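Local coordinates for protein potential RNA-dependent RNA polymerase (Human picobirnavirus, PDB 5I62) that synthesises RNA from nucleoside triphosphates on an RNA template and probably serves both transcription and genome replication of a double-stranded RNA virus, at residues Q61-E69 / T397-Y407; Y447-K455 / N523-K531. One frame throughout, in Å; residues are numbered along the deposited sequence.

Contact 1 of 2, residues Q61-E69 / T397-Y407; sequences QWPTLMEFE and TYLRRWHHTDY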
loop_
_atom_site.group_PDB
_atom_site.type_symbol
_atom_site.label_atom_id
_atom_site.label_comp_id
_atom_site.label_asym_id
_atom_site.label_seq_id
_atom_site.Cartn_x
_atom_site.Cartn_y
_atom_site.Cartn_z
ATOM N N GLN A 61 -24.560 -16.212 -13.718
ATOM C CA GLN A 61 -24.427 -15.045 -14.573
ATOM C C GLN A 61 -23.010 -14.464 -14.536
ATOM O O GLN A 61 -22.546 -13.875 -15.520
ATOM C CB GLN A 61 -25.461 -14.006 -14.173
ATOM C CG GLN A 61 -25.288 -12.700 -14.919
ATOM C CD GLN A 61 -26.317 -11.703 -14.501
ATOM O OE1 GLN A 61 -26.632 -10.763 -15.244
ATOM N NE2 GLN A 61 -26.852 -11.879 -13.306
ATOM N N TRP A 62 -22.308 -14.596 -13.417
ATOM C CA TRP A 62 -20.972 -14.016 -13.262
ATOM C C TRP A 62 -19.972 -15.052 -12.777
ATOM O O TRP A 62 -19.399 -14.922 -11.696
ATOM C CB TRP A 62 -21.014 -12.818 -12.323
ATOM C CG TRP A 62 -21.991 -11.765 -12.721
ATOM C CD1 TRP A 62 -23.123 -11.409 -12.055
ATOM C CD2 TRP A 62 -21.935 -10.932 -13.892
ATOM N NE1 TRP A 62 -23.770 -10.404 -12.725
ATOM C CE2 TRP A 62 -23.064 -10.093 -13.857
ATOM C CE3 TRP A 62 -21.038 -10.815 -14.960
ATOM C CZ2 TRP A 62 -23.323 -9.148 -14.845
ATOM C CZ3 TRP A 62 -21.296 -9.875 -15.944
ATOM C CH2 TRP A 62 -22.430 -9.054 -15.878
ATOM N N PRO A 63 -19.710 -16.088 -13.580
ATOM C CA PRO A 63 -18.800 -17.149 -13.126
ATOM C C PRO A 63 -17.372 -16.683 -12.870
ATOM O O PRO A 63 -16.709 -17.266 -12.007
ATOM C CB PRO A 63 -18.855 -18.172 -14.268
ATOM C CG PRO A 63 -19.187 -17.369 -15.467
ATOM C CD PRO A 63 -20.121 -16.278 -14.985
ATOM N N THR A 64 -16.863 -15.675 -13.591
ATOM C CA THR A 64 -15.527 -15.201 -13.258
ATOM C C THR A 64 -15.522 -14.385 -11.963
ATOM O O THR A 64 -14.475 -14.290 -11.318
ATOM C CB THR A 64 -14.899 -14.389 -14.410
ATOM O OG1 THR A 64 -15.559 -13.124 -14.557
ATOM C CG2 THR A 64 -14.978 -15.169 -15.725
ATOM N N LEU A 65 -16.659 -13.797 -11.571
ATOM C CA LEU A 65 -16.740 -13.178 -10.246
ATOM C C LEU A 65 -16.685 -14.240 -9.157
ATOM O O LEU A 65 -16.062 -14.034 -8.105
ATOM C CB LEU A 65 -18.010 -12.337 -10.107
ATOM C CG LEU A 65 -18.194 -11.667 -8.731
ATOM C CD1 LEU A 65 -16.995 -10.793 -8.355
ATOM C CD2 LEU A 65 -19.462 -10.852 -8.675
ATOM N N MET A 66 -17.329 -15.388 -9.400
ATOM C CA MET A 66 -17.248 -16.505 -8.463
ATOM C C MET A 66 -15.822 -17.035 -8.361
ATOM O O MET A 66 -15.355 -17.361 -7.263
ATOM C CB MET A 66 -18.214 -17.615 -8.883
ATOM C CG MET A 66 -18.310 -18.804 -7.912
ATOM S SD MET A 66 -18.848 -18.363 -6.230
ATOM C CE MET A 66 -20.266 -17.385 -6.583
ATOM N N GLU A 67 -15.114 -17.129 -9.492
ATOM C CA GLU A 67 -13.710 -17.543 -9.450
ATOM C C GLU A 67 -12.877 -16.580 -8.624
ATOM O O GLU A 67 -11.998 -17.003 -7.867
ATOM C CB GLU A 67 -13.118 -17.623 -10.851
ATOM C CG GLU A 67 -13.645 -18.730 -11.706
ATOM C CD GLU A 67 -13.643 -18.337 -13.183
ATOM O OE1 GLU A 67 -14.590 -18.720 -13.912
ATOM O OE2 GLU A 67 -12.711 -17.606 -13.604
ATOM N N PHE A 68 -13.110 -15.279 -8.803
ATOM C CA PHE A 68 -12.423 -14.245 -8.033
ATOM C C PHE A 68 -12.694 -14.411 -6.544
ATOM O O PHE A 68 -11.769 -14.390 -5.727
ATOM C CB PHE A 68 -12.890 -12.889 -8.559
ATOM C CG PHE A 68 -12.569 -11.701 -7.682
ATOM C CD1 PHE A 68 -11.328 -11.089 -7.735
ATOM C CD2 PHE A 68 -13.553 -11.134 -6.891
ATOM C CE1 PHE A 68 -11.060 -9.957 -6.970
ATOM C CE2 PHE A 68 -13.288 -10.005 -6.125
ATOM C CZ PHE A 68 -12.030 -9.417 -6.175
ATOM N N GLU A 69 -13.961 -14.622 -6.185
ATOM C CA GLU A 69 -14.338 -14.844 -4.796
ATOM C C GLU A 69 -13.704 -16.118 -4.238
ATOM O O GLU A 69 -13.180 -16.118 -3.117
ATOM C CB GLU A 69 -15.860 -14.911 -4.681
ATOM C CG GLU A 69 -16.584 -13.577 -4.857
ATOM C CD GLU A 69 -16.801 -12.862 -3.527
ATOM O OE1 GLU A 69 -16.076 -13.193 -2.560
ATOM O OE2 GLU A 69 -17.689 -11.977 -3.449
ATOM N N THR A 397 -8.750 -7.959 -12.832
ATOM C CA THR A 397 -8.674 -7.675 -11.408
ATOM C C THR A 397 -7.584 -6.643 -11.213
ATOM O O THR A 397 -6.525 -6.731 -11.839
ATOM C CB THR A 397 -8.387 -8.936 -10.582
ATOM O OG1 THR A 397 -7.172 -9.533 -11.052
ATOM C CG2 THR A 397 -9.518 -9.945 -10.731
ATOM N N TYR A 398 -7.858 -5.657 -10.372
ATOM C CA TYR A 398 -6.932 -4.565 -10.121
ATOM C C TYR A 398 -7.250 -4.048 -8.732
ATOM O O TYR A 398 -8.418 -3.791 -8.439
ATOM C CB TYR A 398 -7.087 -3.454 -11.174
ATOM C CG TYR A 398 -6.159 -2.279 -11.003
ATOM C CD1 TYR A 398 -4.783 -2.460 -10.897
ATOM C CD2 TYR A 398 -6.654 -0.978 -10.943
ATOM C CE1 TYR A 398 -3.931 -1.379 -10.747
ATOM C CE2 TYR A 398 -5.802 0.112 -10.794
ATOM C CZ TYR A 398 -4.439 -0.100 -10.692
ATOM O OH TYR A 398 -3.583 0.978 -10.550
ATOM N N LEU A 399 -6.224 -3.956 -7.882
ATOM C CA LEU A 399 -6.361 -3.508 -6.486
ATOM C C LEU A 399 -7.367 -4.369 -5.728
ATOM O O LEU A 399 -8.144 -3.871 -4.916
ATOM C CB LEU A 399 -6.749 -2.029 -6.410
ATOM C CG LEU A 399 -5.812 -1.070 -7.154
ATOM C CD1 LEU A 399 -6.274 0.380 -6.976
ATOM C CD2 LEU A 399 -4.356 -1.244 -6.703
ATOM N N ARG A 400 -7.351 -5.674 -6.015
ATOM C CA ARG A 400 -8.244 -6.660 -5.406
ATOM C C ARG A 400 -9.724 -6.358 -5.655
ATOM O O ARG A 400 -10.589 -6.747 -4.861
ATOM C CB ARG A 400 -7.968 -6.814 -3.909
ATOM C CG ARG A 400 -6.617 -7.476 -3.622
ATOM C CD ARG A 400 -6.430 -7.713 -2.126
ATOM N NE ARG A 400 -5.035 -7.593 -1.694
ATOM C CZ ARG A 400 -4.092 -8.500 -1.940
ATOM N NH1 ARG A 400 -4.381 -9.604 -2.626
ATOM N NH2 ARG A 400 -2.853 -8.300 -1.501
ATOM N N ARG A 401 -10.033 -5.704 -6.779
ATOM C CA ARG A 401 -11.405 -5.546 -7.243
ATOM C C ARG A 401 -11.556 -6.178 -8.623
ATOM O O ARG A 401 -10.675 -6.041 -9.478
ATOM C CB ARG A 401 -11.825 -4.081 -7.349
ATOM C CG ARG A 401 -12.350 -3.466 -6.080
ATOM C CD ARG A 401 -11.218 -2.903 -5.316
ATOM N NE ARG A 401 -11.639 -2.121 -4.152
ATOM C CZ ARG A 401 -10.808 -1.829 -3.161
ATOM N NH1 ARG A 401 -9.562 -2.290 -3.216
ATOM N NH2 ARG A 401 -11.214 -1.103 -2.120
ATOM N N TRP A 402 -12.697 -6.824 -8.839
ATOM C CA TRP A 402 -13.041 -7.453 -10.109
ATOM C C TRP A 402 -13.850 -6.478 -10.949
ATOM O O TRP A 402 -14.713 -5.767 -10.434
ATOM C CB TRP A 402 -13.840 -8.720 -9.832
ATOM C CG TRP A 402 -14.479 -9.445 -10.974
ATOM C CD1 TRP A 402 -13.959 -10.494 -11.661
ATOM C CD2 TRP A 402 -15.803 -9.241 -11.492
ATOM N NE1 TRP A 402 -14.861 -10.946 -12.590
ATOM C CE2 TRP A 402 -15.999 -10.189 -12.510
ATOM C CE3 TRP A 402 -16.832 -8.339 -11.197
ATOM C CZ2 TRP A 402 -17.182 -10.267 -13.244
ATOM C CZ3 TRP A 402 -18.006 -8.412 -11.928
ATOM C CH2 TRP A 402 -18.173 -9.382 -12.931
ATOM N N HIS A 403 -13.539 -6.419 -12.237
ATOM C CA HIS A 403 -14.300 -5.622 -13.189
ATOM C C HIS A 403 -14.623 -6.489 -14.398
ATOM O O HIS A 403 -13.856 -7.378 -14.760
ATOM C CB HIS A 403 -13.538 -4.383 -13.669
ATOM C CG HIS A 403 -12.928 -3.551 -12.581
ATOM N ND1 HIS A 403 -13.419 -2.312 -12.237
ATOM C CD2 HIS A 403 -11.833 -3.746 -11.811
ATOM C CE1 HIS A 403 -12.669 -1.788 -11.285
ATOM N NE2 HIS A 403 -11.706 -2.644 -10.997
ATOM N N HIS A 404 -15.753 -6.203 -15.033
ATOM C CA HIS A 404 -16.173 -6.961 -16.194
ATOM C C HIS A 404 -16.812 -6.022 -17.199
ATOM O O HIS A 404 -17.611 -5.158 -16.824
ATOM C CB HIS A 404 -17.153 -8.065 -15.795
ATOM C CG HIS A 404 -17.361 -9.097 -16.852
ATOM N ND1 HIS A 404 -18.024 -8.826 -18.027
ATOM C CD2 HIS A 404 -17.006 -10.403 -16.910
ATOM C CE1 HIS A 404 -18.061 -9.918 -18.770
ATOM N NE2 HIS A 404 -17.452 -10.889 -18.114
ATOM N N THR A 405 -16.460 -6.197 -18.476
ATOM C CA THR A 405 -16.956 -5.282 -19.499
ATOM C C THR A 405 -18.485 -5.278 -19.561
ATOM O O THR A 405 -19.089 -4.259 -19.914
ATOM C CB THR A 405 -16.338 -5.617 -20.865
ATOM O OG1 THR A 405 -16.630 -4.561 -21.785
ATOM C CG2 THR A 405 -16.858 -6.961 -21.426
ATOM N N ASP A 406 -19.132 -6.389 -19.184
ATOM C CA ASP A 406 -20.592 -6.470 -19.162
ATOM C C ASP A 406 -21.208 -6.067 -17.823
ATOM O O ASP A 406 -22.438 -6.093 -17.694
ATOM C CB ASP A 406 -21.051 -7.882 -19.525
ATOM C CG ASP A 406 -20.623 -8.289 -20.922
ATOM O OD1 ASP A 406 -20.560 -7.397 -21.797
ATOM O OD2 ASP A 406 -20.359 -9.485 -21.152
ATOM N N TYR A 407 -20.402 -5.709 -16.828
ATOM C CA TYR A 407 -20.899 -5.356 -15.497
ATOM C C TYR A 407 -20.698 -3.858 -15.306
ATOM O O TYR A 407 -19.677 -3.415 -14.780
ATOM C CB TYR A 407 -20.191 -6.149 -14.411
ATOM C CG TYR A 407 -20.857 -6.019 -13.056
ATOM C CD1 TYR A 407 -20.538 -4.975 -12.197
ATOM C CD2 TYR A 407 -21.811 -6.940 -12.645
ATOM C CE1 TYR A 407 -21.159 -4.849 -10.948
ATOM C CE2 TYR A 407 -22.435 -6.830 -11.409
ATOM C CZ TYR A 407 -22.107 -5.781 -10.568
ATOM O OH TYR A 407 -22.724 -5.678 -9.347
#
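Trp-402, on strand 401-404 of a β-hairpin, is clasped by Trp-62, Thr-64, Leu-65 and Phe-68 from the N-cap and first turns of helix 63-73. The short helix and strand axes run nearly antiparallel, 9.3 Å apart. The Trp-402 indole NE1 donates to Thr-64 OG1 at 3.0 Å, the acceptor lying in the ring plane; the same hydroxyl oxygen is also hydrogen-bonded to Asp-395 OD2, a second polar partner for Thr-64. One face of the indole carries Leu-65, whose CB stands 3.8 Å from the centroid of the six-membered ring. The Trp-402 CB in turn sits over the centre of the Phe-68 ring, and the edge of that ring faces the Arg-400 carbonyl, CZ to O 3.3 Å. Trp-62, just ahead of the helix, has CG anti to its carbonyl carbon (chi1 -55°), which throws the indole across the chain that follows the strand. There it takes the edges of Trp-402, offset, and of Tyr-407 (planes at 78°) toward its face, with Tyr-407 CD2 3.5 Å from Trp-62 CZ2, while its own edge meets the face of His-404. The His-404 ring is held in its rotation by Asp-406 N, which donates to ND1 at 2.9 Å inside the type I turn. An aromatic cluster thus fastens the helix to a tight type I' hairpin that follows the palm strands, consistent with motif E of viral RNA polymerases.

Contact 2 of 2, residues Y447-K455 / N523-K531; sequences YLSIIENVK and NWWVVQALK
Helix 447-451 and helix 525-531 meet nearly crosswise, at 109° with axes 9.8 Å apart, in a helix-helix packing of the C-terminal region, probably the polymerase thumb. The backbones come nearest at Glu-452 and Val-526, their CA atoms 5.5 Å apart. Glu-452 carries the polar part of the contact. Its CG is anti to the backbone N, and the bend at chi2 (55°) swings the carboxylate onto the beginning of the other helix. OE1 accepts from Val-526 N at 2.8 Å and OE2 from Trp-525 N at 2.9 Å, both on the syn sides though out of the carboxylate plane. The carboxylate takes up two backbone amides of the helix's first turn, one on each oxygen, and the helix start would probably stabilise the buried negative charge; Lys-455 NZ, whose main partner is Glu-238, adds only a long salt bridge to OE2. The Glu-452 CG lies over a face of Trp-524, whose ring is almost parallel to the carboxylate and reaches along to Ser-449, with Trp-524 CZ3 3.5 Å from Ser-449 CA. Beside these bonds the contact is apolar: Ile-451 CG2 meets Val-526 CG2 at 3.7 Å, and Leu-448 CD2 touches Leu-530 CD1 at 3.6 Å. Trp-525 is pressed off-centre on its two faces by Lys-455 CA and by Ala-529 CB of its own helix, while Ile-451 CG2 lies 4.0 Å from its CZ3.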
loop_
_atom_site.group_PDB
_atom_site.type_symbol
_atom_site.label_atom_id
_atom_site.label_comp_id
_atom_site.label_asym_id
_atom_site.label_seq_id
_atom_site.Cartn_x
_atom_site.Cartn_y
_atom_site.Cartn_z
ATOM N N TYR A 447 -15.748 -2.154 11.060
ATOM C CA TYR A 447 -16.696 -2.950 10.276
ATOM C C TYR A 447 -17.188 -2.183 9.054
ATOM O O TYR A 447 -17.253 -2.730 7.945
ATOM C CB TYR A 447 -17.908 -3.346 11.110
ATOM C CG TYR A 447 -17.720 -4.376 12.193
ATOM C CD1 TYR A 447 -16.625 -5.237 12.208
ATOM C CD2 TYR A 447 -18.669 -4.492 13.210
ATOM C CE1 TYR A 447 -16.489 -6.187 13.208
ATOM C CE2 TYR A 447 -18.546 -5.425 14.201
ATOM C CZ TYR A 447 -17.453 -6.268 14.208
ATOM O OH TYR A 447 -17.343 -7.197 15.219
ATOM N N LEU A 448 -17.600 -0.925 9.256
ATOM C CA LEU A 448 -18.167 -0.147 8.153
ATOM C C LEU A 448 -17.133 0.101 7.067
ATOM O O LEU A 448 -17.444 0.030 5.874
ATOM C CB LEU A 448 -18.712 1.186 8.664
ATOM C CG LEU A 448 -19.834 1.083 9.702
ATOM C CD1 LEU A 448 -20.261 2.474 10.171
ATOM C CD2 LEU A 448 -21.010 0.325 9.130
ATOM N N SER A 449 -15.901 0.422 7.461
ATOM C CA SER A 449 -14.866 0.663 6.465
ATOM C C SER A 449 -14.587 -0.585 5.636
ATOM O O SER A 449 -14.274 -0.480 4.445
ATOM C CB SER A 449 -13.603 1.176 7.143
ATOM O OG SER A 449 -12.997 0.149 7.906
ATOM N N ILE A 450 -14.703 -1.773 6.238
ATOM C CA ILE A 450 -14.533 -3.006 5.471
ATOM C C ILE A 450 -15.714 -3.209 4.537
ATOM O O ILE A 450 -15.544 -3.450 3.337
ATOM C CB ILE A 450 -14.356 -4.216 6.409
ATOM C CG1 ILE A 450 -13.034 -4.119 7.179
ATOM C CG2 ILE A 450 -14.439 -5.523 5.613
ATOM C CD1 ILE A 450 -12.979 -5.023 8.417
ATOM N N ILE A 451 -16.931 -3.119 5.080
ATOM C CA ILE A 451 -18.128 -3.423 4.300
ATOM C C ILE A 451 -18.294 -2.432 3.156
ATOM O O ILE A 451 -18.761 -2.794 2.070
ATOM C CB ILE A 451 -19.373 -3.462 5.213
ATOM C CG1 ILE A 451 -19.304 -4.671 6.149
ATOM C CG2 ILE A 451 -20.674 -3.480 4.383
ATOM C CD1 ILE A 451 -20.206 -4.579 7.404
ATOM N N GLU A 452 -17.878 -1.176 3.361
ATOM C CA GLU A 452 -18.033 -0.167 2.315
ATOM C C GLU A 452 -17.381 -0.608 1.004
ATOM O O GLU A 452 -17.837 -0.224 -0.077
ATOM C CB GLU A 452 -17.462 1.175 2.794
ATOM C CG GLU A 452 -17.587 2.364 1.807
ATOM C CD GLU A 452 -19.019 2.644 1.331
ATOM O OE1 GLU A 452 -19.977 2.034 1.862
ATOM O OE2 GLU A 452 -19.187 3.498 0.423
ATOM N N ASN A 453 -16.353 -1.455 1.084
ATOM C CA ASN A 453 -15.661 -1.924 -0.112
ATOM C C ASN A 453 -16.575 -2.682 -1.069
ATOM O O ASN A 453 -16.345 -2.649 -2.282
ATOM C CB ASN A 453 -14.482 -2.801 0.288
ATOM C CG ASN A 453 -13.394 -2.021 0.962
ATOM O OD1 ASN A 453 -12.928 -1.015 0.429
ATOM N ND2 ASN A 453 -12.993 -2.459 2.143
ATOM N N VAL A 454 -17.610 -3.363 -0.566
ATOM C CA VAL A 454 -18.434 -4.209 -1.432
ATOM C C VAL A 454 -19.626 -3.438 -1.995
ATOM O O VAL A 454 -20.609 -4.034 -2.439
ATOM C CB VAL A 454 -18.891 -5.487 -0.702
ATOM C CG1 VAL A 454 -17.695 -6.196 -0.061
ATOM C CG2 VAL A 454 -19.952 -5.160 0.366
ATOM N N LYS A 455 -19.519 -2.112 -2.040
ATOM C CA LYS A 455 -20.633 -1.249 -2.441
ATOM C C LYS A 455 -21.105 -1.456 -3.884
ATOM O O LYS A 455 -22.147 -0.903 -4.247
ATOM C CB LYS A 455 -20.250 0.211 -2.261
ATOM C CG LYS A 455 -19.181 0.644 -3.262
ATOM C CD LYS A 455 -18.433 1.878 -2.802
ATOM C CE LYS A 455 -18.923 3.112 -3.522
ATOM N NZ LYS A 455 -18.280 4.341 -2.992
ATOM N N ASN A 523 -21.006 10.006 3.482
ATOM C CA ASN A 523 -21.440 9.714 2.122
ATOM C C ASN A 523 -21.301 8.243 1.738
ATOM O O ASN A 523 -21.616 7.888 0.595
ATOM C CB ASN A 523 -20.654 10.573 1.124
ATOM C CG ASN A 523 -21.353 10.689 -0.224
ATOM O OD1 ASN A 523 -22.543 11.022 -0.288
ATOM N ND2 ASN A 523 -20.617 10.412 -1.308
ATOM N N TRP A 524 -20.847 7.377 2.643
ATOM C CA TRP A 524 -20.646 5.978 2.270
ATOM C C TRP A 524 -21.972 5.291 1.960
ATOM O O TRP A 524 -22.999 5.561 2.596
ATOM C CB TRP A 524 -19.918 5.214 3.382
ATOM C CG TRP A 524 -18.472 5.559 3.552
ATOM C CD1 TRP A 524 -17.746 6.465 2.830
ATOM C CD2 TRP A 524 -17.567 4.992 4.508
ATOM N NE1 TRP A 524 -16.449 6.499 3.282
ATOM C CE2 TRP A 524 -16.313 5.604 4.311
ATOM C CE3 TRP A 524 -17.698 4.027 5.512
ATOM C CZ2 TRP A 524 -15.201 5.285 5.080
ATOM C CZ3 TRP A 524 -16.597 3.712 6.274
ATOM C CH2 TRP A 524 -15.361 4.340 6.055
ATOM N N TRP A 525 -21.935 4.380 0.983
ATOM C CA TRP A 525 -23.101 3.564 0.662
ATOM C C TRP A 525 -23.614 2.798 1.880
ATOM O O TRP A 525 -24.828 2.716 2.112
ATOM C CB TRP A 525 -22.768 2.578 -0.462
ATOM C CG TRP A 525 -23.708 1.417 -0.457
ATOM C CD1 TRP A 525 -24.980 1.391 -0.947
ATOM C CD2 TRP A 525 -23.477 0.119 0.124
ATOM N NE1 TRP A 525 -25.551 0.157 -0.726
ATOM C CE2 TRP A 525 -24.651 -0.640 -0.070
ATOM C CE3 TRP A 525 -22.390 -0.473 0.779
ATOM C CZ2 TRP A 525 -24.771 -1.957 0.366
ATOM C CZ3 TRP A 525 -22.513 -1.783 1.215
ATOM C CH2 TRP A 525 -23.693 -2.509 1.004
ATOM N N VAL A 526 -22.702 2.199 2.657
ATOM C CA VAL A 526 -23.137 1.343 3.756
ATOM C C VAL A 526 -23.880 2.162 4.806
ATOM O O VAL A 526 -24.826 1.672 5.436
ATOM C CB VAL A 526 -21.940 0.579 4.370
ATOM C CG1 VAL A 526 -20.929 1.546 4.988
ATOM C CG2 VAL A 526 -22.419 -0.422 5.434
ATOM N N VAL A 527 -23.475 3.419 5.000
ATOM C CA VAL A 527 -24.184 4.303 5.920
ATOM C C VAL A 527 -25.589 4.583 5.402
ATOM O O VAL A 527 -26.573 4.518 6.151
ATOM C CB VAL A 527 -23.385 5.603 6.133
ATOM C CG1 VAL A 527 -24.182 6.590 6.973
ATOM C CG2 VAL A 527 -22.034 5.305 6.797
ATOM N N GLN A 528 -25.704 4.881 4.104
ATOM C CA GLN A 528 -27.018 5.087 3.505
ATOM C C GLN A 528 -27.863 3.823 3.584
ATOM O O GLN A 528 -29.069 3.886 3.862
ATOM C CB GLN A 528 -26.873 5.542 2.054
ATOM C CG GLN A 528 -28.212 5.800 1.369
ATOM C CD GLN A 528 -28.107 5.863 -0.147
ATOM O OE1 GLN A 528 -27.039 5.652 -0.721
ATOM N NE2 GLN A 528 -29.229 6.172 -0.803
ATOM N N ALA A 529 -27.251 2.661 3.343
ATOM C CA ALA A 529 -28.008 1.414 3.379
ATOM C C ALA A 529 -28.505 1.101 4.790
ATOM O O ALA A 529 -29.640 0.643 4.973
ATOM C CB ALA A 529 -27.154 0.271 2.832
ATOM N N LEU A 530 -27.671 1.334 5.804
ATOM C CA LEU A 530 -28.103 1.096 7.178
ATOM C C LEU A 530 -29.236 2.047 7.576
ATOM O O LEU A 530 -30.261 1.616 8.116
ATOM C CB LEU A 530 -26.914 1.239 8.121
ATOM C CG LEU A 530 -25.905 0.098 8.012
ATOM C CD1 LEU A 530 -24.620 0.485 8.722
ATOM C CD2 LEU A 530 -26.497 -1.185 8.597
ATOM N N LYS A 531 -29.057 3.351 7.326
ATOM C CA LYS A 531 -30.102 4.332 7.623
ATOM C C LYS A 531 -31.417 3.994 6.931
ATOM O O LYS A 531 -32.492 4.300 7.457
ATOM C CB LYS A 531 -29.659 5.727 7.198
ATOM C CG LYS A 531 -28.619 6.378 8.080
ATOM C CD LYS A 531 -28.286 7.754 7.530
ATOM C CE LYS A 531 -27.371 8.519 8.454
ATOM N NZ LYS A 531 -26.969 9.800 7.824
#

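How the contacts relate
The two contacts follow one another along the chain, and their centres lie 20 Å apart. They meet where Arg-401 of contact 1 packs against Asn-453 of contact 2, NH2 to OD1 at 3.1 Å. Strand 416-417 also spans them: Val-416 lies against Leu-65, Trp-402 and Tyr-407, and Tyr-417 against Asn-453 and Val-454. Beyond contact 2, Tyr-456 offers its backbone O to the Tyr-407 hydroxyl. Tyr-398 and Leu-399 at the hairpin tip touch Asp-360, on strand 360-363 of the palm sheet, the second aspartate of the Gly-Asp-Asp sequence typical of motif C, part of the catalytic site in this family. The hairpin therefore stands between the palm sheet and the C-terminal helices.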